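Long-range contacts in iodotyrosine deiodinase (Thermotoga neapolitana DSM 4359, PDB 6PZ0), which removes halogen from halotyrosines such as 3-iodo- and 3,5-diiodo-L-tyrosine, using FMN as its cofactor and working as a homodimer of the nitroreductase family: residues K92-E97 with G134-T139; Y138-F143 with E159-V164. All coordinates share one frame; numbering follows the deposited sequence.

Contact 1 (K92-E97 with G134-T139); sequences KPFLKE and GSVPYT. With FMN (flavin mononucleotide), chain C; TYR (tyrosine), chain D.
Phe94 drives the edge of its ring, led by CE1 and CZ, into the face of Tyr138, a T-shaped stack with centroids 5.6 Å apart and planes at 76°. Val136 CG1 approaches the Phe94 ring at CE1, 4.2 Å away. Leu95 adds aliphatic contacts across the Tyr138 ring, its CD1 reaching CE2 at 3.9 Å and its CD2 meeting the ring's CD2. The Lys92 chain passes at a slant by the phenol end, CG 3.8 Å from Tyr138 OH. In the nitroreductase fold of this enzyme, the short helix 94-97 thus packs against the strand-to-loop segment at the edge of the central sheet, beside the flavin. The polar contacts gather round the bound tyrosine. Lys92, bent at chi2 (-59°), sends NZ on to the ligand carboxylate, hydrogen-bonding its O atom at 2.7 Å; Thr89 O takes a second bond from NZ. Tyr138 turns its ring edge to the same carboxylate, CE1 lying 3.4 Å from OXT with that oxygen in the ring plane, and its OH bonds to Glu68. Replacing Tyr138 by an alanine would probably leave the Phe94 edge without its aromatic mate, the Glu68 carboxylate short of a partner, and a gap beside the ligand.

Contact 2 (Y138-F143 with E159-V164); sequences YTPPDF and EVILPV. With FMN (flavin mononucleotide), chain C; TYR (tyrosine), chain D.
Tyr138 and Ile161 form one antiparallel, hydrogen-bonded pair, an isolated bridge in which both backbone bonds are present. Tyr138 N gives its proton to Ile161 O at 2.8 Å. Ile161 N answers to Tyr138 O at 3.0 Å. The two side chains run next to each other in the same direction, so that Ile161 CB meets the rim of the tyrosine ring at CD2, 4.0 Å away. Val160 CG2 packs against the Tyr138 backbone, near its N and O. Farther along, Phe143 runs counter to Ile161 as it passes: CE1 touches CG1 at 4.1 Å, while CE2 comes to 3.4 Å from Glu159 O.

Thr139 continues from the bridge toward the cofactor. Its OG1 sits between the backbone N and the carbonyl carbon (chi1 58°), which turns the hydroxyl to the flavin edge, within reach of both FMN N5 at 3.0 Å and FMN O4 at 3.2 Å. That leaves CG2 to meet Val160 CG2, while the backbone N of Thr139 bonds to FMN O4 at 3.2 Å with an N-H...O angle of 165°.

What positions this pair lies one shell out. Strand 156-165 is held on its other side by strand 100-107, where a classic beta bulge sets two residues, Glu159 and Val160, opposite the one residue Val104. The Glu159 carboxylate is anchored by a salt bridge to Arg114 and a hydrogen bond to Ser106. At the far end of the loop, Asp142 OD1 caps the N-H of Arg144 as the chain enters helix 144-149, and Tyr112 of the second subunit packs on Thr139.

The bridge is likely to hold the backbone from which Thr139 addresses the flavin, and a hydroxyl within reach of N5, with an N-H on O4, is consistent with hydrogen bonding that steadies the N5 edge as the flavin changes redox state, as in the neutral semiquinone known for this enzyme family.

In the fold
Contact 1 and contact 2 meet in Tyr138 and Thr139, and their centres lie 8 Å apart. Tyr138 is the residue that carries both: its ring packs on 92-97 and still touches Ile161, while its backbone makes the bridge with 159-164. Segments 134-139 and 159-164 also touch directly, Val136 O lying 3.1 Å from Pro163 CD, and Phe94 and Leu95 rest on Pro163, so the touching residues of 92-97, 134-139 and 159-164 are buried together. The active-site side is divided in function: contact 1 supplies Lys92 for the substrate, contact 2 places Thr139 at the flavin. Tyr72 and Glu68 of the same chain, with Met41 of the second subunit, complete the grip on the tyrosine.

Contact 1 (K92-E97 with G134-T139)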
loop_
_atom_site.group_PDB
_atom_site.type_symbol
_atom_site.label_atom_id
_atom_site.label_comp_id
_atom_site.label_asym_id
_atom_site.label_seq_id
_atom_site.Cartn_x
_atom_site.Cartn_y
_atom_site.Cartn_z
ATOM N N LYS A 92 -10.534 -22.668 1.694
ATOM C CA LYS A 92 -10.139 -21.633 0.736
ATOM C C LYS A 92 -10.153 -22.170 -0.669
ATOM O O LYS A 92 -9.098 -22.277 -1.318
ATOM C CB LYS A 92 -8.760 -21.093 1.076
ATOM C CG LYS A 92 -8.640 -20.521 2.471
ATOM C CD LYS A 92 -9.641 -19.350 2.728
ATOM C CE LYS A 92 -9.862 -19.090 4.191
ATOM N NZ LYS A 92 -11.152 -18.301 4.441
ATOM N N PRO A 93 -11.352 -22.506 -1.162
ATOM C CA PRO A 93 -11.492 -23.066 -2.505
ATOM C C PRO A 93 -10.973 -22.135 -3.600
ATOM O O PRO A 93 -10.582 -22.647 -4.647
ATOM C CB PRO A 93 -13.002 -23.287 -2.644
ATOM C CG PRO A 93 -13.630 -22.396 -1.624
ATOM C CD PRO A 93 -12.656 -22.300 -0.502
ATOM N N PHE A 94 -10.931 -20.818 -3.378
ATOM C CA PHE A 94 -10.501 -19.929 -4.435
ATOM C C PHE A 94 -9.024 -20.106 -4.744
ATOM O O PHE A 94 -8.583 -19.710 -5.814
ATOM C CB PHE A 94 -10.775 -18.455 -4.111
ATOM C CG PHE A 94 -10.296 -18.010 -2.744
ATOM C CD1 PHE A 94 -8.976 -17.686 -2.520
ATOM C CD2 PHE A 94 -11.188 -17.882 -1.703
ATOM C CE1 PHE A 94 -8.542 -17.272 -1.275
ATOM C CE2 PHE A 94 -10.778 -17.466 -0.443
ATOM C CZ PHE A 94 -9.453 -17.148 -0.226
ATOM N N LEU A 95 -8.267 -20.713 -3.829
ATOM C CA LEU A 95 -6.853 -20.953 -4.078
ATOM C C LEU A 95 -6.629 -22.044 -5.123
ATOM O O LEU A 95 -5.550 -22.143 -5.723
ATOM C CB LEU A 95 -6.159 -21.338 -2.786
ATOM C CG LEU A 95 -6.110 -20.240 -1.725
ATOM C CD1 LEU A 95 -5.485 -20.752 -0.472
ATOM C CD2 LEU A 95 -5.303 -19.005 -2.247
ATOM N N LYS A 96 -7.639 -22.889 -5.319
ATOM C CA LYS A 96 -7.639 -23.815 -6.444
ATOM C C LYS A 96 -8.397 -23.236 -7.650
ATOM O O LYS A 96 -7.982 -23.424 -8.792
ATOM C CB LYS A 96 -8.259 -25.154 -6.034
ATOM C CG LYS A 96 -8.260 -26.209 -7.134
ATOM C CD LYS A 96 -6.838 -26.688 -7.464
ATOM C CE LYS A 96 -6.848 -27.867 -8.437
ATOM N NZ LYS A 96 -7.595 -29.044 -7.925
ATOM N N GLU A 97 -9.502 -22.535 -7.419
ATOM C CA GLU A 97 -10.389 -22.190 -8.530
ATOM C C GLU A 97 -9.860 -21.025 -9.352
ATOM O O GLU A 97 -10.129 -20.910 -10.552
ATOM C CB GLU A 97 -11.799 -21.879 -8.019
ATOM C CG GLU A 97 -12.499 -23.078 -7.341
ATOM C CD GLU A 97 -12.306 -24.412 -8.081
ATOM O OE1 GLU A 97 -12.553 -24.467 -9.306
ATOM O OE2 GLU A 97 -11.905 -25.407 -7.435
ATOM N N GLY A 134 -10.689 -9.894 -10.888
ATOM C CA GLY A 134 -11.009 -9.816 -9.485
ATOM C C GLY A 134 -9.866 -10.395 -8.684
ATOM O O GLY A 134 -9.074 -11.188 -9.187
ATOM N N SER A 135 -9.794 -10.012 -7.422
ATOM C CA SER A 135 -8.806 -10.600 -6.543
ATOM C C SER A 135 -9.178 -10.404 -5.089
ATOM O O SER A 135 -10.235 -9.853 -4.752
ATOM C CB SER A 135 -7.408 -10.025 -6.794
ATOM O OG SER A 135 -6.433 -10.832 -6.149
ATOM N N VAL A 136 -8.347 -10.955 -4.231
ATOM C CA VAL A 136 -8.504 -10.797 -2.788
ATOM C C VAL A 136 -7.100 -10.868 -2.199
ATOM O O VAL A 136 -6.327 -11.734 -2.574
ATOM C CB VAL A 136 -9.440 -11.862 -2.127
ATOM C CG1 VAL A 136 -9.062 -13.263 -2.514
ATOM C CG2 VAL A 136 -9.400 -11.712 -0.623
ATOM N N PRO A 137 -6.744 -9.917 -1.323
ATOM C CA PRO A 137 -5.439 -10.019 -0.675
ATOM C C PRO A 137 -5.504 -11.102 0.358
ATOM O O PRO A 137 -6.025 -10.896 1.445
ATOM C CB PRO A 137 -5.241 -8.654 -0.037
ATOM C CG PRO A 137 -6.226 -7.754 -0.703
ATOM C CD PRO A 137 -7.377 -8.620 -1.053
ATOM N N TYR A 138 -5.051 -12.280 -0.011
ATOM C CA TYR A 138 -5.192 -13.410 0.882
ATOM C C TYR A 138 -3.936 -13.554 1.723
ATOM O O TYR A 138 -2.836 -13.670 1.202
ATOM C CB TYR A 138 -5.493 -14.692 0.110
ATOM C CG TYR A 138 -5.511 -15.827 1.073
ATOM C CD1 TYR A 138 -6.448 -15.872 2.102
ATOM C CD2 TYR A 138 -4.568 -16.828 0.999
ATOM C CE1 TYR A 138 -6.435 -16.906 3.018
ATOM C CE2 TYR A 138 -4.541 -17.849 1.905
ATOM C CZ TYR A 138 -5.484 -17.887 2.916
ATOM O OH TYR A 138 -5.456 -18.893 3.838
ATOM N N THR A 139 -4.128 -13.565 3.040
ATOM C CA THR A 139 -3.029 -13.602 3.980
ATOM C C THR A 139 -3.270 -14.718 4.986
ATOM O O THR A 139 -3.948 -14.508 5.974
ATOM C CB THR A 139 -2.883 -12.257 4.720
ATOM O OG1 THR A 139 -4.105 -11.950 5.388
ATOM C CG2 THR A 139 -2.581 -11.123 3.737
HETATM N N1 FMN C . -9.855 -11.661 2.741
HETATM C C2 FMN C . -9.910 -12.981 3.015
HETATM O O2 FMN C . -10.879 -13.626 2.665
HETATM N N3 FMN C . -8.879 -13.574 3.676
HETATM C C4 FMN C . -7.769 -12.878 4.062
HETATM O O4 FMN C . -6.861 -13.470 4.655
HETATM C C4A FMN C . -7.707 -11.513 3.787
HETATM N N5 FMN C . -6.606 -10.774 4.168
HETATM C C5A FMN C . -6.543 -9.432 3.853
HETATM C C6 FMN C . -5.417 -8.716 4.232
HETATM C C7 FMN C . -5.322 -7.360 3.935
HETATM C C7M FMN C . -4.084 -6.615 4.343
HETATM C C8 FMN C . -6.373 -6.749 3.258
HETATM C C8M FMN C . -6.247 -5.292 2.910
HETATM C C9 FMN C . -7.510 -7.458 2.880
HETATM C C9A FMN C . -7.606 -8.818 3.186
HETATM N N10 FMN C . -8.745 -9.566 2.832
HETATM C C10 FMN C . -8.759 -10.922 3.114
HETATM C "C1'" FMN C . -9.894 -8.944 2.108
HETATM C "C2'" FMN C . -10.771 -8.134 3.092
HETATM O "O2'" FMN C . -11.608 -8.991 3.854
HETATM C "C3'" FMN C . -11.601 -7.097 2.339
HETATM O "O3'" FMN C . -10.706 -6.167 1.786
HETATM C "C4'" FMN C . -12.624 -6.361 3.224
HETATM O "O4'" FMN C . -13.581 -7.292 3.674
HETATM C "C5'" FMN C . -13.333 -5.297 2.427
HETATM O "O5'" FMN C . -13.905 -5.895 1.289
HETATM P P FMN C . -14.735 -5.016 0.276
HETATM O O1P FMN C . -15.346 -5.967 -0.759
HETATM O O2P FMN C . -13.811 -4.047 -0.420
HETATM O O3P FMN C . -15.789 -4.223 1.029
HETATM N N TYR D . -7.102 -15.279 6.712
HETATM C CA TYR D . -8.378 -15.749 7.267
HETATM C C TYR D . -9.347 -16.152 6.164
HETATM O O TYR D . -10.441 -16.664 6.442
HETATM C CB TYR D . -8.998 -14.676 8.163
HETATM C CG TYR D . -9.252 -13.329 7.526
HETATM C CD1 TYR D . -10.317 -13.130 6.662
HETATM C CD2 TYR D . -8.447 -12.239 7.828
HETATM C CE1 TYR D . -10.559 -11.886 6.089
HETATM C CE2 TYR D . -8.700 -10.982 7.274
HETATM C CZ TYR D . -9.741 -10.828 6.403
HETATM O OH TYR D . -9.970 -9.590 5.846
HETATM O OXT TYR D . -9.041 -15.959 4.975
#

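Contact 2 (Y138-F143 with E159-V164)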
loop_
_atom_site.group_PDB
_atom_site.type_symbol
_atom_site.label_atom_id
_atom_site.label_comp_id
_atom_site.label_asym_id
_atom_site.label_seq_id
_atom_site.Cartn_x
_atom_site.Cartn_y
_atom_site.Cartn_z
ATOM N N TYR A 138 -5.051 -12.280 -0.011
ATOM C CA TYR A 138 -5.192 -13.410 0.882
ATOM C C TYR A 138 -3.936 -13.554 1.723
ATOM O O TYR A 138 -2.836 -13.670 1.202
ATOM C CB TYR A 138 -5.493 -14.692 0.110
ATOM C CG TYR A 138 -5.511 -15.827 1.073
ATOM C CD1 TYR A 138 -6.448 -15.872 2.102
ATOM C CD2 TYR A 138 -4.568 -16.828 0.999
ATOM C CE1 TYR A 138 -6.435 -16.906 3.018
ATOM C CE2 TYR A 138 -4.541 -17.849 1.905
ATOM C CZ TYR A 138 -5.484 -17.887 2.916
ATOM O OH TYR A 138 -5.456 -18.893 3.838
ATOM N N THR A 139 -4.128 -13.565 3.040
ATOM C CA THR A 139 -3.029 -13.602 3.980
ATOM C C THR A 139 -3.270 -14.718 4.986
ATOM O O THR A 139 -3.948 -14.508 5.974
ATOM C CB THR A 139 -2.883 -12.257 4.720
ATOM O OG1 THR A 139 -4.105 -11.950 5.388
ATOM C CG2 THR A 139 -2.581 -11.123 3.737
ATOM N N PRO A 140 -2.726 -15.915 4.733
ATOM C CA PRO A 140 -2.876 -17.008 5.706
ATOM C C PRO A 140 -2.083 -16.728 6.974
ATOM O O PRO A 140 -1.211 -15.873 6.965
ATOM C CB PRO A 140 -2.309 -18.213 4.971
ATOM C CG PRO A 140 -1.290 -17.613 4.035
ATOM C CD PRO A 140 -1.845 -16.280 3.622
ATOM N N PRO A 141 -2.378 -17.448 8.060
ATOM C CA PRO A 141 -1.727 -17.199 9.349
ATOM C C PRO A 141 -0.225 -17.367 9.299
ATOM O O PRO A 141 0.495 -16.657 10.007
ATOM C CB PRO A 141 -2.339 -18.256 10.271
ATOM C CG PRO A 141 -3.623 -18.635 9.649
ATOM C CD PRO A 141 -3.443 -18.461 8.160
ATOM N N ASP A 142 0.227 -18.319 8.489
ATOM C CA ASP A 142 1.634 -18.647 8.382
ATOM C C ASP A 142 1.990 -18.682 6.907
ATOM O O ASP A 142 1.301 -19.305 6.109
ATOM C CB ASP A 142 1.942 -19.991 9.053
ATOM C CG ASP A 142 3.430 -20.326 9.059
ATOM O OD1 ASP A 142 4.273 -19.395 9.011
ATOM O OD2 ASP A 142 3.755 -21.532 9.120
ATOM N N PHE A 143 3.051 -17.975 6.554
ATOM C CA PHE A 143 3.495 -17.900 5.163
ATOM C C PHE A 143 4.691 -18.796 4.904
ATOM O O PHE A 143 5.039 -19.041 3.748
ATOM C CB PHE A 143 3.869 -16.476 4.799
ATOM C CG PHE A 143 2.758 -15.673 4.191
ATOM C CD1 PHE A 143 2.108 -16.103 3.050
ATOM C CD2 PHE A 143 2.419 -14.454 4.727
ATOM C CE1 PHE A 143 1.117 -15.330 2.467
ATOM C CE2 PHE A 143 1.427 -13.675 4.153
ATOM C CZ PHE A 143 0.784 -14.113 3.023
ATOM N N GLU A 159 4.450 -11.527 0.929
ATOM C CA GLU A 159 3.526 -10.581 1.550
ATOM C C GLU A 159 2.071 -10.972 1.446
ATOM O O GLU A 159 1.275 -10.785 2.384
ATOM C CB GLU A 159 3.694 -9.221 0.911
ATOM C CG GLU A 159 5.045 -8.611 1.227
ATOM C CD GLU A 159 5.163 -8.192 2.676
ATOM O OE1 GLU A 159 4.139 -8.121 3.398
ATOM O OE2 GLU A 159 6.295 -7.935 3.110
ATOM N N VAL A 160 1.689 -11.443 0.276
ATOM C CA VAL A 160 0.288 -11.691 0.027
ATOM C C VAL A 160 0.128 -12.656 -1.120
ATOM O O VAL A 160 0.941 -12.684 -2.029
ATOM C CB VAL A 160 -0.473 -10.363 -0.268
ATOM C CG1 VAL A 160 0.047 -9.688 -1.482
ATOM C CG2 VAL A 160 -1.969 -10.583 -0.416
ATOM N N ILE A 161 -0.927 -13.451 -1.047
ATOM C CA ILE A 161 -1.398 -14.267 -2.155
ATOM C C ILE A 161 -2.610 -13.595 -2.765
ATOM O O ILE A 161 -3.604 -13.388 -2.077
ATOM C CB ILE A 161 -1.764 -15.689 -1.671
ATOM C CG1 ILE A 161 -0.512 -16.361 -1.119
ATOM C CG2 ILE A 161 -2.382 -16.521 -2.818
ATOM C CD1 ILE A 161 -0.821 -17.585 -0.316
ATOM N N LEU A 162 -2.507 -13.214 -4.037
ATOM C CA LEU A 162 -3.597 -12.599 -4.767
ATOM C C LEU A 162 -4.128 -13.563 -5.798
ATOM O O LEU A 162 -3.587 -13.653 -6.883
ATOM C CB LEU A 162 -3.137 -11.311 -5.463
ATOM C CG LEU A 162 -2.699 -10.176 -4.551
ATOM C CD1 LEU A 162 -2.020 -9.094 -5.367
ATOM C CD2 LEU A 162 -3.909 -9.606 -3.872
ATOM N N PRO A 163 -5.175 -14.324 -5.452
ATOM C CA PRO A 163 -5.847 -15.101 -6.487
ATOM C C PRO A 163 -6.400 -14.115 -7.502
ATOM O O PRO A 163 -6.945 -13.106 -7.082
ATOM C CB PRO A 163 -6.977 -15.832 -5.733
ATOM C CG PRO A 163 -6.620 -15.675 -4.254
ATOM C CD PRO A 163 -5.885 -14.384 -4.162
ATOM N N VAL A 164 -6.240 -14.385 -8.784
ATOM C CA VAL A 164 -6.673 -13.480 -9.830
ATOM C C VAL A 164 -7.415 -14.273 -10.879
ATOM O O VAL A 164 -6.967 -15.334 -11.306
ATOM C CB VAL A 164 -5.484 -12.756 -10.472
ATOM C CG1 VAL A 164 -5.947 -11.908 -11.629
ATOM C CG2 VAL A 164 -4.800 -11.888 -9.446
HETATM N N1 FMN C . -9.855 -11.661 2.741
HETATM C C2 FMN C . -9.910 -12.981 3.015
HETATM O O2 FMN C . -10.879 -13.626 2.665
HETATM N N3 FMN C . -8.879 -13.574 3.676
HETATM C C4 FMN C . -7.769 -12.878 4.062
HETATM O O4 FMN C . -6.861 -13.470 4.655
HETATM C C4A FMN C . -7.707 -11.513 3.787
HETATM N N5 FMN C . -6.606 -10.774 4.168
HETATM C C5A FMN C . -6.543 -9.432 3.853
HETATM C C6 FMN C . -5.417 -8.716 4.232
HETATM C C7 FMN C . -5.322 -7.360 3.935
HETATM C C7M FMN C . -4.084 -6.615 4.343
HETATM C C8 FMN C . -6.373 -6.749 3.258
HETATM C C8M FMN C . -6.247 -5.292 2.910
HETATM C C9 FMN C . -7.510 -7.458 2.880
HETATM C C9A FMN C . -7.606 -8.818 3.186
HETATM N N10 FMN C . -8.745 -9.566 2.832
HETATM C C10 FMN C . -8.759 -10.922 3.114
HETATM C "C1'" FMN C . -9.894 -8.944 2.108
HETATM C "C2'" FMN C . -10.771 -8.134 3.092
HETATM O "O2'" FMN C . -11.608 -8.991 3.854
HETATM C "C3'" FMN C . -11.601 -7.097 2.339
HETATM O "O3'" FMN C . -10.706 -6.167 1.786
HETATM C "C4'" FMN C . -12.624 -6.361 3.224
HETATM O "O4'" FMN C . -13.581 -7.292 3.674
HETATM C "C5'" FMN C . -13.333 -5.297 2.427
HETATM O "O5'" FMN C . -13.905 -5.895 1.289
HETATM P P FMN C . -14.735 -5.016 0.276
HETATM O O1P FMN C . -15.346 -5.967 -0.759
HETATM O O2P FMN C . -13.811 -4.047 -0.420
HETATM O O3P FMN C . -15.789 -4.223 1.029
HETATM N N TYR D . -7.102 -15.279 6.712
HETATM C CA TYR D . -8.378 -15.749 7.267
HETATM C C TYR D . -9.347 -16.152 6.164
HETATM O O TYR D . -10.441 -16.664 6.442
HETATM C CB TYR D . -8.998 -14.676 8.163
HETATM C CG TYR D . -9.252 -13.329 7.526
HETATM C CD1 TYR D . -10.317 -13.130 6.662
HETATM C CD2 TYR D . -8.447 -12.239 7.828
HETATM C CE1 TYR D . -10.559 -11.886 6.089
HETATM C CE2 TYR D . -8.700 -10.982 7.274
HETATM C CZ TYR D . -9.741 -10.828 6.403
HETATM O OH TYR D . -9.970 -9.590 5.846
HETATM O OXT TYR D . -9.041 -15.959 4.975
#